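Glucanase (Klebsiella pneumoniae, PDB 5GY3) probably hydrolyses internal beta-1,4-glucosidic linkages in cellulose, lichenin and cereal beta-D-glucans, as a family 8 glycoside hydrolase. Local coordinates at residues W4-K8 / L38-D44; I18-A22 / D291-S295; N25-T29 / F67-P73; Q32-M36 / L51-T55. One frame throughout, in Å; residues are numbered along the deposited sequence.

Contact 1 (W4-K8 / L38-D44)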
loop_
_atom_site.group_PDB
_atom_site.type_symbol
_atom_site.label_atom_id
_atom_site.label_comp_id
_atom_site.label_asym_id
_atom_site.label_seq_id
_atom_site.Cartn_x
_atom_site.Cartn_y
_atom_site.Cartn_z
ATOM N N TRP A 4 14.623 3.448 -11.968
ATOM C CA TRP A 4 13.577 4.461 -12.041
ATOM C C TRP A 4 13.380 4.963 -13.469
ATOM O O TRP A 4 12.243 5.148 -13.913
ATOM C CB TRP A 4 13.925 5.614 -11.088
ATOM C CG TRP A 4 13.077 6.837 -11.245
ATOM C CD1 TRP A 4 13.494 8.071 -11.659
ATOM C CD2 TRP A 4 11.679 6.952 -10.983
ATOM N NE1 TRP A 4 12.437 8.948 -11.680
ATOM C CE2 TRP A 4 11.309 8.287 -11.272
ATOM C CE3 TRP A 4 10.694 6.058 -10.545
ATOM C CZ2 TRP A 4 10.004 8.749 -11.130
ATOM C CZ3 TRP A 4 9.402 6.520 -10.406
ATOM C CH2 TRP A 4 9.067 7.854 -10.691
ATOM N N GLU A 5 14.471 5.202 -14.204
ATOM C CA GLU A 5 14.326 5.607 -15.601
ATOM C C GLU A 5 13.613 4.534 -16.417
ATOM O O GLU A 5 12.722 4.840 -17.221
ATOM C CB GLU A 5 15.694 5.922 -16.206
ATOM C CG GLU A 5 16.340 7.163 -15.623
ATOM C CD GLU A 5 15.532 8.412 -15.903
ATOM O OE1 GLU A 5 14.972 8.524 -17.017
ATOM O OE2 GLU A 5 15.451 9.281 -15.009
ATOM N N ARG A 6 13.979 3.266 -16.212
ATOM C CA ARG A 6 13.314 2.188 -16.940
ATOM C C ARG A 6 11.843 2.084 -16.549
ATOM O O ARG A 6 10.986 1.790 -17.387
ATOM C CB ARG A 6 14.047 0.871 -16.689
ATOM C CG ARG A 6 13.577 -0.272 -17.549
ATOM C CD ARG A 6 13.530 0.126 -19.020
ATOM N NE ARG A 6 13.093 -0.977 -19.875
ATOM C CZ ARG A 6 12.771 -0.841 -21.158
ATOM N NH1 ARG A 6 12.828 0.355 -21.733
ATOM N NH2 ARG A 6 12.383 -1.898 -21.865
ATOM N N TYR A 7 11.533 2.342 -15.278
ATOM C CA TYR A 7 10.150 2.323 -14.809
ATOM C C TYR A 7 9.318 3.391 -15.505
ATOM O O TYR A 7 8.186 3.134 -15.934
ATOM C CB TYR A 7 10.154 2.530 -13.298
ATOM C CG TYR A 7 8.828 2.449 -12.570
ATOM C CD1 TYR A 7 8.243 1.218 -12.275
ATOM C CD2 TYR A 7 8.205 3.602 -12.106
ATOM C CE1 TYR A 7 7.050 1.143 -11.569
ATOM C CE2 TYR A 7 7.018 3.539 -11.403
ATOM C CZ TYR A 7 6.443 2.309 -11.135
ATOM O OH TYR A 7 5.267 2.255 -10.420
ATOM N N LYS A 8 9.850 4.614 -15.597
ATOM C CA LYS A 8 9.120 5.674 -16.285
ATOM C C LYS A 8 8.949 5.346 -17.759
ATOM O O LYS A 8 7.898 5.626 -18.344
ATOM C CB LYS A 8 9.842 7.015 -16.133
ATOM C CG LYS A 8 9.835 7.597 -14.731
ATOM C CD LYS A 8 10.433 9.014 -14.721
ATOM C CE LYS A 8 11.878 9.009 -15.200
ATOM N NZ LYS A 8 12.491 10.370 -15.154
ATOM N N LEU A 38 8.437 7.164 -5.349
ATOM C CA LEU A 38 9.688 6.840 -6.025
ATOM C C LEU A 38 10.279 8.057 -6.733
ATOM O O LEU A 38 11.506 8.168 -6.845
ATOM C CB LEU A 38 9.465 5.682 -7.004
ATOM C CG LEU A 38 9.063 4.333 -6.377
ATOM C CD1 LEU A 38 8.767 3.307 -7.453
ATOM C CD2 LEU A 38 10.135 3.807 -5.435
ATOM N N ALA A 39 9.438 8.979 -7.204
ATOM C CA ALA A 39 9.971 10.202 -7.804
ATOM C C ALA A 39 10.723 11.036 -6.772
ATOM O O ALA A 39 11.796 11.572 -7.067
ATOM C CB ALA A 39 8.848 11.013 -8.448
ATOM N N VAL A 40 10.196 11.137 -5.548
ATOM C CA VAL A 40 10.928 11.835 -4.486
ATOM C C VAL A 40 12.245 11.126 -4.202
ATOM O O VAL A 40 13.308 11.757 -4.101
ATOM C CB VAL A 40 10.078 11.928 -3.206
ATOM C CG1 VAL A 40 10.884 12.613 -2.101
ATOM C CG2 VAL A 40 8.773 12.650 -3.469
ATOM N N ALA A 41 12.188 9.796 -4.071
ATOM C CA ALA A 41 13.374 9.015 -3.736
ATOM C C ALA A 41 14.466 9.152 -4.788
ATOM O O ALA A 41 15.658 9.072 -4.467
ATOM C CB ALA A 41 12.990 7.551 -3.561
ATOM N N ASN A 42 14.090 9.350 -6.042
ATOM C CA ASN A 42 15.066 9.499 -7.110
ATOM C C ASN A 42 15.372 10.960 -7.403
ATOM O O ASN A 42 16.094 11.252 -8.357
ATOM C CB ASN A 42 14.583 8.773 -8.362
ATOM C CG ASN A 42 14.733 7.268 -8.237
ATOM O OD1 ASN A 42 15.800 6.720 -8.498
ATOM N ND2 ASN A 42 13.674 6.599 -7.798
ATOM N N ASN A 43 14.858 11.873 -6.578
ATOM C CA ASN A 43 15.098 13.308 -6.714
ATOM C C ASN A 43 14.703 13.795 -8.110
ATOM O O ASN A 43 15.464 14.470 -8.808
ATOM C CB ASN A 43 16.555 13.639 -6.380
ATOM C CG ASN A 43 16.777 15.123 -6.130
ATOM O OD1 ASN A 43 15.836 15.915 -6.137
ATOM N ND2 ASN A 43 18.032 15.502 -5.905
ATOM N N ASP A 44 13.485 13.437 -8.518
ATOM C CA ASP A 44 12.968 13.708 -9.858
ATOM C C ASP A 44 11.744 14.608 -9.729
ATOM O O ASP A 44 10.601 14.163 -9.858
ATOM C CB ASP A 44 12.640 12.382 -10.591
ATOM C CG ASP A 44 12.341 12.583 -12.072
ATOM O OD1 ASP A 44 12.119 13.728 -12.514
ATOM O OD2 ASP A 44 12.307 11.573 -12.801
HETATM O O HOH W 1 16.238 3.936 -9.367
#

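Contact 2 (I18-A22 / D291-S295)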
loop_
_atom_site.group_PDB
_atom_site.type_symbol
_atom_site.label_atom_id
_atom_site.label_comp_id
_atom_site.label_asym_id
_atom_site.label_seq_id
_atom_site.Cartn_x
_atom_site.Cartn_y
_atom_site.Cartn_z
ATOM N N ILE A 18 0.538 6.665 -14.537
ATOM C CA ILE A 18 1.234 5.385 -14.425
ATOM C C ILE A 18 0.286 4.306 -14.924
ATOM O O ILE A 18 -0.883 4.260 -14.514
ATOM C CB ILE A 18 1.667 5.097 -12.978
ATOM C CG1 ILE A 18 2.733 6.099 -12.546
ATOM C CG2 ILE A 18 2.202 3.665 -12.853
ATOM C CD1 ILE A 18 4.098 5.873 -13.171
ATOM N N ILE A 19 0.781 3.447 -15.807
ATOM C CA ILE A 19 -0.055 2.506 -16.542
ATOM C C ILE A 19 0.183 1.109 -15.995
ATOM O O ILE A 19 1.317 0.612 -16.006
ATOM C CB ILE A 19 0.244 2.562 -18.048
ATOM C CG1 ILE A 19 -0.073 3.947 -18.600
ATOM C CG2 ILE A 19 -0.564 1.548 -18.770
ATOM C CD1 ILE A 19 -1.471 4.407 -18.317
ATOM N N ASP A 20 -0.888 0.478 -15.515
ATOM C CA ASP A 20 -0.877 -0.926 -15.103
ATOM C C ASP A 20 -1.046 -1.751 -16.379
ATOM O O ASP A 20 -2.149 -2.142 -16.767
ATOM C CB ASP A 20 -1.993 -1.178 -14.088
ATOM C CG ASP A 20 -1.821 -2.475 -13.298
ATOM O OD1 ASP A 20 -1.189 -3.426 -13.801
ATOM O OD2 ASP A 20 -2.337 -2.532 -12.155
ATOM N N THR A 21 0.082 -1.990 -17.067
ATOM C CA THR A 21 0.027 -2.580 -18.406
ATOM C C THR A 21 -0.420 -4.037 -18.390
ATOM O O THR A 21 -0.798 -4.561 -19.445
ATOM C CB THR A 21 1.385 -2.465 -19.124
ATOM O OG1 THR A 21 2.445 -2.882 -18.258
ATOM C CG2 THR A 21 1.653 -1.029 -19.596
ATOM N N ALA A 22 -0.385 -4.701 -17.233
ATOM C CA ALA A 22 -0.936 -6.042 -17.099
ATOM C C ALA A 22 -2.425 -6.047 -16.784
ATOM O O ALA A 22 -3.072 -7.087 -16.943
ATOM C CB ALA A 22 -0.193 -6.820 -16.006
ATOM N N ASP A 291 9.371 -8.000 -15.637
ATOM C CA ASP A 291 8.588 -7.352 -14.587
ATOM C C ASP A 291 7.356 -6.679 -15.177
ATOM O O ASP A 291 7.463 -5.919 -16.144
ATOM C CB ASP A 291 9.417 -6.313 -13.836
ATOM C CG ASP A 291 10.433 -6.931 -12.920
ATOM O OD1 ASP A 291 10.139 -7.951 -12.249
ATOM O OD2 ASP A 291 11.555 -6.380 -12.854
ATOM N N ASP A 292 6.191 -6.933 -14.577
ATOM C CA ASP A 292 5.017 -6.128 -14.876
ATOM C C ASP A 292 5.030 -4.888 -13.981
ATOM O O ASP A 292 5.970 -4.679 -13.211
ATOM C CB ASP A 292 3.729 -6.952 -14.734
ATOM C CG ASP A 292 3.536 -7.581 -13.342
ATOM O OD1 ASP A 292 4.315 -7.330 -12.397
ATOM O OD2 ASP A 292 2.557 -8.344 -13.198
ATOM N N TYR A 293 3.986 -4.047 -14.087
ATOM C CA TYR A 293 3.910 -2.834 -13.265
ATOM C C TYR A 293 4.067 -3.171 -11.790
ATOM O O TYR A 293 4.822 -2.520 -11.056
ATOM C CB TYR A 293 2.575 -2.088 -13.472
ATOM C CG TYR A 293 2.109 -1.382 -12.198
ATOM C CD1 TYR A 293 2.631 -0.138 -11.819
ATOM C CD2 TYR A 293 1.172 -1.974 -11.351
ATOM C CE1 TYR A 293 2.224 0.487 -10.629
ATOM C CE2 TYR A 293 0.766 -1.361 -10.161
ATOM C CZ TYR A 293 1.295 -0.132 -9.807
ATOM O OH TYR A 293 0.882 0.461 -8.625
ATOM N N TYR A 294 3.346 -4.199 -11.351
ATOM C CA TYR A 294 3.296 -4.565 -9.945
ATOM C C TYR A 294 4.664 -4.997 -9.430
ATOM O O TYR A 294 5.107 -4.555 -8.362
ATOM C CB TYR A 294 2.260 -5.678 -9.794
ATOM C CG TYR A 294 2.116 -6.243 -8.417
ATOM C CD1 TYR A 294 1.263 -5.668 -7.506
ATOM C CD2 TYR A 294 2.817 -7.375 -8.041
ATOM C CE1 TYR A 294 1.123 -6.194 -6.247
ATOM C CE2 TYR A 294 2.689 -7.900 -6.792
ATOM C CZ TYR A 294 1.840 -7.302 -5.891
ATOM O OH TYR A 294 1.717 -7.843 -4.629
ATOM N N SER A 295 5.345 -5.875 -10.177
ATOM C CA SER A 295 6.658 -6.360 -9.757
ATOM C C SER A 295 7.680 -5.234 -9.774
ATOM O O SER A 295 8.453 -5.079 -8.823
ATOM C CB SER A 295 7.115 -7.513 -10.660
ATOM O OG SER A 295 8.441 -7.945 -10.335
HETATM O O HOH W 2 1.119 -5.595 -12.829
#

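Contact 3 (N25-T29 / F67-P73)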
loop_
_atom_site.group_PDB
_atom_site.type_symbol
_atom_site.label_atom_id
_atom_site.label_comp_id
_atom_site.label_asym_id
_atom_site.label_seq_id
_atom_site.Cartn_x
_atom_site.Cartn_y
_atom_site.Cartn_z
ATOM N N ASN A 25 -4.058 -1.497 -18.824
ATOM C CA ASN A 25 -3.454 -0.171 -18.943
ATOM C C ASN A 25 -4.152 0.877 -18.083
ATOM O O ASN A 25 -4.097 2.072 -18.388
ATOM C CB ASN A 25 -3.410 0.301 -20.402
ATOM C CG ASN A 25 -2.434 -0.494 -21.240
ATOM O OD1 ASN A 25 -1.404 -0.957 -20.746
ATOM N ND2 ASN A 25 -2.759 -0.667 -22.518
ATOM N N VAL A 26 -4.806 0.463 -16.997
ATOM C CA VAL A 26 -5.526 1.420 -16.162
ATOM C C VAL A 26 -4.540 2.137 -15.258
ATOM O O VAL A 26 -3.378 1.731 -15.137
ATOM C CB VAL A 26 -6.632 0.752 -15.320
ATOM C CG1 VAL A 26 -7.703 0.142 -16.216
ATOM C CG2 VAL A 26 -6.036 -0.285 -14.373
ATOM N N SER A 27 -5.002 3.208 -14.629
ATOM C CA SER A 27 -4.250 3.927 -13.615
ATOM C C SER A 27 -5.050 3.926 -12.321
ATOM O O SER A 27 -6.279 3.830 -12.334
ATOM C CB SER A 27 -3.963 5.366 -14.044
ATOM O OG SER A 27 -3.097 5.399 -15.161
ATOM N N HIS A 28 -4.352 4.037 -11.195
ATOM C CA HIS A 28 -5.051 4.051 -9.922
ATOM C C HIS A 28 -4.228 4.828 -8.906
ATOM O O HIS A 28 -3.068 5.170 -9.144
ATOM C CB HIS A 28 -5.353 2.633 -9.430
ATOM C CG HIS A 28 -4.266 1.645 -9.712
ATOM N ND1 HIS A 28 -3.016 1.728 -9.139
ATOM C CD2 HIS A 28 -4.243 0.552 -10.513
ATOM C CE1 HIS A 28 -2.269 0.723 -9.569
ATOM N NE2 HIS A 28 -2.991 -0.005 -10.405
ATOM N N THR A 29 -4.853 5.119 -7.766
ATOM C CA THR A 29 -4.178 5.970 -6.790
ATOM C C THR A 29 -3.020 5.250 -6.115
ATOM O O THR A 29 -2.039 5.897 -5.731
ATOM C CB THR A 29 -5.181 6.508 -5.770
ATOM O OG1 THR A 29 -5.989 5.442 -5.255
ATOM C CG2 THR A 29 -6.084 7.516 -6.443
ATOM N N PHE A 67 -9.573 10.845 -3.406
ATOM C CA PHE A 67 -9.367 10.650 -4.833
ATOM C C PHE A 67 -10.157 9.444 -5.320
ATOM O O PHE A 67 -10.109 8.379 -4.698
ATOM C CB PHE A 67 -7.875 10.458 -5.150
ATOM C CG PHE A 67 -7.017 11.596 -4.684
ATOM C CD1 PHE A 67 -6.491 11.607 -3.403
ATOM C CD2 PHE A 67 -6.759 12.671 -5.516
ATOM C CE1 PHE A 67 -5.712 12.678 -2.965
ATOM C CE2 PHE A 67 -5.974 13.736 -5.091
ATOM C CZ PHE A 67 -5.461 13.742 -3.812
ATOM N N TYR A 68 -10.863 9.602 -6.445
ATOM C CA TYR A 68 -11.380 8.438 -7.162
ATOM C C TYR A 68 -10.236 7.473 -7.443
ATOM O O TYR A 68 -9.168 7.882 -7.904
ATOM C CB TYR A 68 -12.038 8.879 -8.474
ATOM C CG TYR A 68 -13.068 9.971 -8.297
ATOM C CD1 TYR A 68 -14.104 9.832 -7.384
ATOM C CD2 TYR A 68 -13.002 11.140 -9.042
ATOM C CE1 TYR A 68 -15.053 10.825 -7.223
ATOM C CE2 TYR A 68 -13.945 12.143 -8.883
ATOM C CZ TYR A 68 -14.967 11.979 -7.972
ATOM O OH TYR A 68 -15.909 12.974 -7.809
ATOM N N TRP A 69 -10.447 6.186 -7.153
ATOM C CA TRP A 69 -9.293 5.301 -7.049
ATOM C C TRP A 69 -8.797 4.774 -8.388
ATOM O O TRP A 69 -7.628 4.409 -8.480
ATOM C CB TRP A 69 -9.589 4.114 -6.126
ATOM C CG TRP A 69 -10.427 3.026 -6.752
ATOM C CD1 TRP A 69 -11.778 3.039 -6.941
ATOM C CD2 TRP A 69 -9.962 1.759 -7.251
ATOM N NE1 TRP A 69 -12.187 1.856 -7.528
ATOM C CE2 TRP A 69 -11.090 1.059 -7.731
ATOM C CE3 TRP A 69 -8.700 1.151 -7.340
ATOM C CZ2 TRP A 69 -10.994 -0.217 -8.293
ATOM C CZ3 TRP A 69 -8.607 -0.115 -7.899
ATOM C CH2 TRP A 69 -9.748 -0.785 -8.363
ATOM N N ARG A 70 -9.634 4.728 -9.423
ATOM C CA ARG A 70 -9.285 4.034 -10.655
ATOM C C ARG A 70 -9.626 4.878 -11.877
ATOM O O ARG A 70 -10.664 5.546 -11.916
ATOM C CB ARG A 70 -10.016 2.690 -10.728
ATOM C CG ARG A 70 -9.587 1.774 -11.867
ATOM C CD ARG A 70 -10.254 0.411 -11.670
ATOM N NE ARG A 70 -10.090 -0.496 -12.803
ATOM C CZ ARG A 70 -10.873 -0.485 -13.877
ATOM N NH1 ARG A 70 -11.853 0.406 -13.973
ATOM N NH2 ARG A 70 -10.669 -1.354 -14.861
ATOM N N TYR A 71 -8.753 4.820 -12.882
ATOM C CA TYR A 71 -8.926 5.545 -14.136
ATOM C C TYR A 71 -8.762 4.562 -15.286
ATOM O O TYR A 71 -7.678 3.996 -15.468
ATOM C CB TYR A 71 -7.905 6.687 -14.246
ATOM C CG TYR A 71 -8.029 7.518 -15.511
ATOM C CD1 TYR A 71 -8.894 8.599 -15.571
ATOM C CD2 TYR A 71 -7.267 7.222 -16.635
ATOM C CE1 TYR A 71 -9.000 9.367 -16.713
ATOM C CE2 TYR A 71 -7.367 7.990 -17.789
ATOM C CZ TYR A 71 -8.236 9.058 -17.817
ATOM O OH TYR A 71 -8.342 9.822 -18.958
ATOM N N ASN A 72 -9.841 4.331 -16.041
ATOM C CA ASN A 72 -9.806 3.411 -17.176
ATOM C C ASN A 72 -9.893 4.208 -18.474
ATOM O O ASN A 72 -10.981 4.680 -18.841
ATOM C CB ASN A 72 -10.948 2.391 -17.088
ATOM C CG ASN A 72 -10.890 1.344 -18.195
ATOM O OD1 ASN A 72 -10.018 1.388 -19.065
ATOM N ND2 ASN A 72 -11.808 0.386 -18.153
ATOM N N PRO A 73 -8.788 4.372 -19.211
ATOM C CA PRO A 73 -8.796 5.295 -20.361
ATOM C C PRO A 73 -9.632 4.816 -21.540
ATOM O O PRO A 73 -9.982 5.635 -22.397
ATOM C CB PRO A 73 -7.312 5.396 -20.737
ATOM C CG PRO A 73 -6.726 4.100 -20.281
ATOM C CD PRO A 73 -7.470 3.730 -19.023
HETATM O O HOH W 3 -8.194 6.722 -3.847
#

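Contact 4 (Q32-M36 / L51-T55)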
loop_
_atom_site.group_PDB
_atom_site.type_symbol
_atom_site.label_atom_id
_atom_site.label_comp_id
_atom_site.label_asym_id
_atom_site.label_seq_id
_atom_site.Cartn_x
_atom_site.Cartn_y
_atom_site.Cartn_z
ATOM N N GLN A 32 -0.268 5.947 -8.784
ATOM C CA GLN A 32 0.194 7.332 -8.695
ATOM C C GLN A 32 0.983 7.562 -7.412
ATOM O O GLN A 32 2.051 8.181 -7.435
ATOM C CB GLN A 32 -0.984 8.303 -8.767
ATOM C CG GLN A 32 -1.841 8.182 -10.013
ATOM C CD GLN A 32 -1.036 8.250 -11.302
ATOM O OE1 GLN A 32 -0.954 7.266 -12.038
ATOM N NE2 GLN A 32 -0.444 9.415 -11.587
ATOM N N GLY A 33 0.473 7.066 -6.279
ATOM C CA GLY A 33 1.154 7.283 -5.010
ATOM C C GLY A 33 2.495 6.577 -4.927
ATOM O O GLY A 33 3.479 7.155 -4.451
ATOM N N PHE A 34 2.548 5.309 -5.357
ATOM C CA PHE A 34 3.825 4.602 -5.448
ATOM C C PHE A 34 4.821 5.398 -6.276
ATOM O O PHE A 34 5.972 5.594 -5.872
ATOM C CB PHE A 34 3.653 3.226 -6.102
ATOM C CG PHE A 34 3.146 2.152 -5.191
ATOM C CD1 PHE A 34 3.069 2.336 -3.826
ATOM C CD2 PHE A 34 2.758 0.932 -5.724
ATOM C CE1 PHE A 34 2.605 1.313 -2.997
ATOM C CE2 PHE A 34 2.291 -0.093 -4.901
ATOM C CZ PHE A 34 2.211 0.106 -3.537
ATOM N N ALA A 35 4.400 5.827 -7.463
ATOM C CA ALA A 35 5.324 6.518 -8.352
ATOM C C ALA A 35 5.739 7.865 -7.776
ATOM O O ALA A 35 6.894 8.278 -7.926
ATOM C CB ALA A 35 4.689 6.701 -9.724
ATOM N N MET A 36 4.810 8.573 -7.132
ATOM C CA MET A 36 5.186 9.833 -6.490
ATOM C C MET A 36 6.230 9.612 -5.400
ATOM O O MET A 36 7.176 10.397 -5.273
ATOM C CB MET A 36 3.953 10.530 -5.920
ATOM C CG MET A 36 3.064 11.159 -6.976
ATOM S SD MET A 36 1.447 11.682 -6.376
ATOM C CE MET A 36 1.877 12.980 -5.206
ATOM N N LEU A 51 3.225 13.639 -12.152
ATOM C CA LEU A 51 2.396 12.612 -11.528
ATOM C C LEU A 51 1.332 13.240 -10.646
ATOM O O LEU A 51 0.154 12.858 -10.696
ATOM C CB LEU A 51 3.267 11.666 -10.702
ATOM C CG LEU A 51 4.288 10.813 -11.443
ATOM C CD1 LEU A 51 5.354 10.274 -10.487
ATOM C CD2 LEU A 51 3.573 9.672 -12.153
ATOM N N TRP A 52 1.736 14.216 -9.833
ATOM C CA TRP A 52 0.810 14.852 -8.900
ATOM C C TRP A 52 -0.207 15.717 -9.635
ATOM O O TRP A 52 -1.402 15.695 -9.309
ATOM C CB TRP A 52 1.603 15.667 -7.870
ATOM C CG TRP A 52 0.771 16.553 -6.989
ATOM C CD1 TRP A 52 0.997 17.878 -6.707
ATOM C CD2 TRP A 52 -0.416 16.188 -6.266
ATOM N NE1 TRP A 52 0.020 18.355 -5.862
ATOM C CE2 TRP A 52 -0.859 17.339 -5.580
ATOM C CE3 TRP A 52 -1.153 15.003 -6.143
ATOM C CZ2 TRP A 52 -2.003 17.336 -4.778
ATOM C CZ3 TRP A 52 -2.288 15.001 -5.350
ATOM C CH2 TRP A 52 -2.706 16.161 -4.680
ATOM N N GLN A 53 0.243 16.469 -10.642
ATOM C CA GLN A 53 -0.674 17.300 -11.416
ATOM C C GLN A 53 -1.764 16.462 -12.077
ATOM O O GLN A 53 -2.936 16.848 -12.073
ATOM C CB GLN A 53 0.105 18.097 -12.465
ATOM C CG GLN A 53 -0.749 18.761 -13.547
ATOM C CD GLN A 53 0.106 19.409 -14.641
ATOM O OE1 GLN A 53 1.240 18.984 -14.892
ATOM N NE2 GLN A 53 -0.434 20.439 -15.291
ATOM N N TRP A 54 -1.404 15.313 -12.651
ATOM C CA TRP A 54 -2.438 14.487 -13.263
ATOM C C TRP A 54 -3.374 13.918 -12.201
ATOM O O TRP A 54 -4.600 13.940 -12.365
ATOM C CB TRP A 54 -1.825 13.359 -14.095
ATOM C CG TRP A 54 -2.906 12.533 -14.724
ATOM C CD1 TRP A 54 -3.520 12.757 -15.929
ATOM C CD2 TRP A 54 -3.548 11.383 -14.155
ATOM N NE1 TRP A 54 -4.492 11.803 -16.148
ATOM C CE2 TRP A 54 -4.532 10.953 -15.074
ATOM C CE3 TRP A 54 -3.382 10.672 -12.961
ATOM C CZ2 TRP A 54 -5.343 9.839 -14.835
ATOM C CZ3 TRP A 54 -4.183 9.566 -12.728
ATOM C CH2 TRP A 54 -5.152 9.161 -13.661
ATOM N N THR A 55 -2.809 13.430 -11.096
ATOM C CA THR A 55 -3.621 12.857 -10.026
ATOM C C THR A 55 -4.622 13.871 -9.495
ATOM O O THR A 55 -5.817 13.578 -9.358
ATOM C CB THR A 55 -2.711 12.380 -8.898
ATOM O OG1 THR A 55 -1.740 11.478 -9.433
ATOM C CG2 THR A 55 -3.522 11.695 -7.792
#

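Contact 1 (W4-K8 / L38-D44)
A Schellman motif closes helix 29-41 where Trp4 and Lys8 of helix 2-11 meet it: Asp44 N bonds back to Ala39 O, Asn43 N to Val40 O, and Asn43 takes positive phi. The turn brings Asp44 round to the indole of Trp4. Trp4 NE1 donates to Asp44 OD2 at 2.9 Å with an N-H...O angle of 166°; the oxygen lies close to the ring plane and uses its anti lone pair, while the carboxylate stands almost perpendicular to the indole. Lys8 NZ grips the same oxygen at 2.6 Å, nearly along its C-O axis, and also bridges to Glu5 OE2 of its own helix at 3.2 Å. The lysine would thus offset the two neighbouring acids, whose like charges lie close together. Asp44 OD1 serves differently, as the N-cap acceptor for Ala47 N, so one carboxylate both starts helix 45-59 and ties it to the N-terminal helix, within the helical fold of this family 8 enzyme. Over one indole face lies the Asn42 amide, turned 10° from the ring plane, with Asn42 CB in CH-pi contact 3.8 Å from the five-membered ring centroid. Asn42 ND2 is held by Leu38 O at 2.8 Å, which fixes the amide's rotation; Asn42 OD1 accepts from Asp1 N and, through water 1, is joined to Trp4 N. Chi1 of 169° swings the Trp4 ring away from its own backbone N, and its six-membered end reaches Leu38 CB (3.5 Å from CZ3) and Ala39 CB (3.7 Å from CZ2). Lys8 CG lies over the opposite face.

Contact 2 (I18-A22 / D291-S295)
With chi1 at 147°, well short of a full trans setting, Tyr293 carries its ring to Ile18 at the CD1/CE1 side and to Asp20 at CD2, while Asp20 turns CG trans to its backbone N (chi1 -163°), which places its carboxylate carbon against that ring carbon. Asp20 CG comes within 3.6 Å of Tyr293 CD2, the two side chains crossing at about a right angle and their planes 49° apart. Ile18 CG2 packs 3.9 Å from Tyr293 CE1. The backbone adds Ile19 O, 3.9 Å from Tyr293 CB. Asp20 is the centre of an inverse gamma turn, and this bend in the loop between helix 2-11 and strand 27-28 sets its side chain against the first turn of helix 293-307. That helix is started by Asp292, whose OD1 accepts from Ser295 N at 2.8 Å: an N-cap bond. Just before it, Asp291 OD1 takes the hydroxyl of Ser295 at 2.6 Å, from above the carboxylate plane. No direct hydrogen bond joins the segments; water 2 spans them instead, accepting from Tyr294 N at 3.0 Å and donating weakly to Asp20 OD1. The stronger polar partners lie beyond the pair: Asp20 OD2 is bonded to His28 NE2, and Tyr293 OH to Glu30 OE2. The tyrosine side chain is about 9 Å from that of Asp87, the predicted nucleophile. At the outer margin Ala22 CB touches Asp292 CB at 4.1 Å.

Contact 3 (N25-T29 / F67-P73)
Residues 25-29 and 67-73 run antiparallel, their end-to-end directions 172° apart, as a short two-stranded sheet in which Ser27 and Tyr71 form the hydrogen-bonded pair and His28 and Arg70 the non-hydrogen-bonded one. Ser27 N reaches Tyr71 O at 2.9 Å and Tyr71 N returns to Ser27 O at 2.7 Å. Thr29 N adds a more bent bond (142°) to Trp69 O, which His28 CA also approaches at 3.0 Å in a CA-H...O contact. Val26 CG1 sits over one face of the Arg70 guanidinium, 3.6 Å from NH2, and also touches the Asn72 amide. At the other end Thr29 CG2 wedges against Phe67 CB at 3.7 Å and the backbone of Tyr68; with chi1 at 49°, Thr29 OG1 lies in hydrogen-bonding contact with water 3, and the water donates to Phe67 O. Arg70 CB lies over the centre of the Trp69 ring, 3.5 Å above its plane. His28 ND1 caps Gly31 N at the start of helix 29-41. Phe67 and Thr29 pack on Ile92 of helix 86-103, and on the Ser27 face Tyr71 meets Trp54 of helix 45-59 edge-to-face.

Contact 4 (Q32-M36 / L51-T55)
The Gln32 amide and the Trp54 ring meet at a steep angle, their planes 60° apart, and Gln32 NE2 approaches Trp54 CE3 obliquely at 3.5 Å. In its own amide plane that nitrogen donates to Thr55 OG1, 3.3 Å away. Chi1 (-58°) puts Gln32 CG beside Thr55 OG1, and the bend at chi2 turns the amide back until NE2 also reaches it. Thr55 OG1 is in turn a donor to Leu51 O at 2.7 Å, so the hydroxyl relays the glutamine to the carbonyl one turn back; Thr55 N reaches that same oxygen from the other face of its plane. The amide has partners beyond the helix pair too, Gly16 O for Gln32 NE2 and Ile18 N for Gln32 OE1, a set of bonds that holds its rotation and satisfies this buried group. The second aromatic group, the Trp52 indole, receives the methionine: Met36 CE lies 3.8 Å from Trp52 CE3, and the sulfur makes an oblique Met-aromatic contact, 5.5 Å from the centroid of the six-membered ring. Nearer the middle, Met36 CG meets Leu51 CB at 3.8 Å and Ala35 CB touches Leu51 CD1 at 3.7 Å. The two short helical segments run roughly antiparallel, at a signed crossing angle of -158° and an axis separation of 10.1 Å. Helix 86-103 packs against both through Ala95, beside Met36, and Ile92, beside Trp52 and Thr55, while Phe34 on helix 29-41 faces Tyr293 and Leu301 of helix 293-307.

Contact 4 is the buried member, mostly apolar with one amide-hydroxyl relay. The others are partly buried: contact 1 rests on charge, contact 3 on backbone bonding, and contact 2 on packing round Tyr293 with a weak water link. Contacts 1 and 4 share helix 29-41 and touch where Trp4 CH2 meets Ala35 O; the first joins the turn after its C-terminal end to helix 2-11 by a salt bridge and an indole N-H bond, the second pairs its middle with helix 45-59. Contact 3 is the sole sheet pairing of the four, and contact 4 is nested within the loop it closes. Contact 2 spans nearly the whole chain, and Ile18 links it to both: Ile18 O to Ser27 OG, and Ile18 CG1 packed on Ala35 CB.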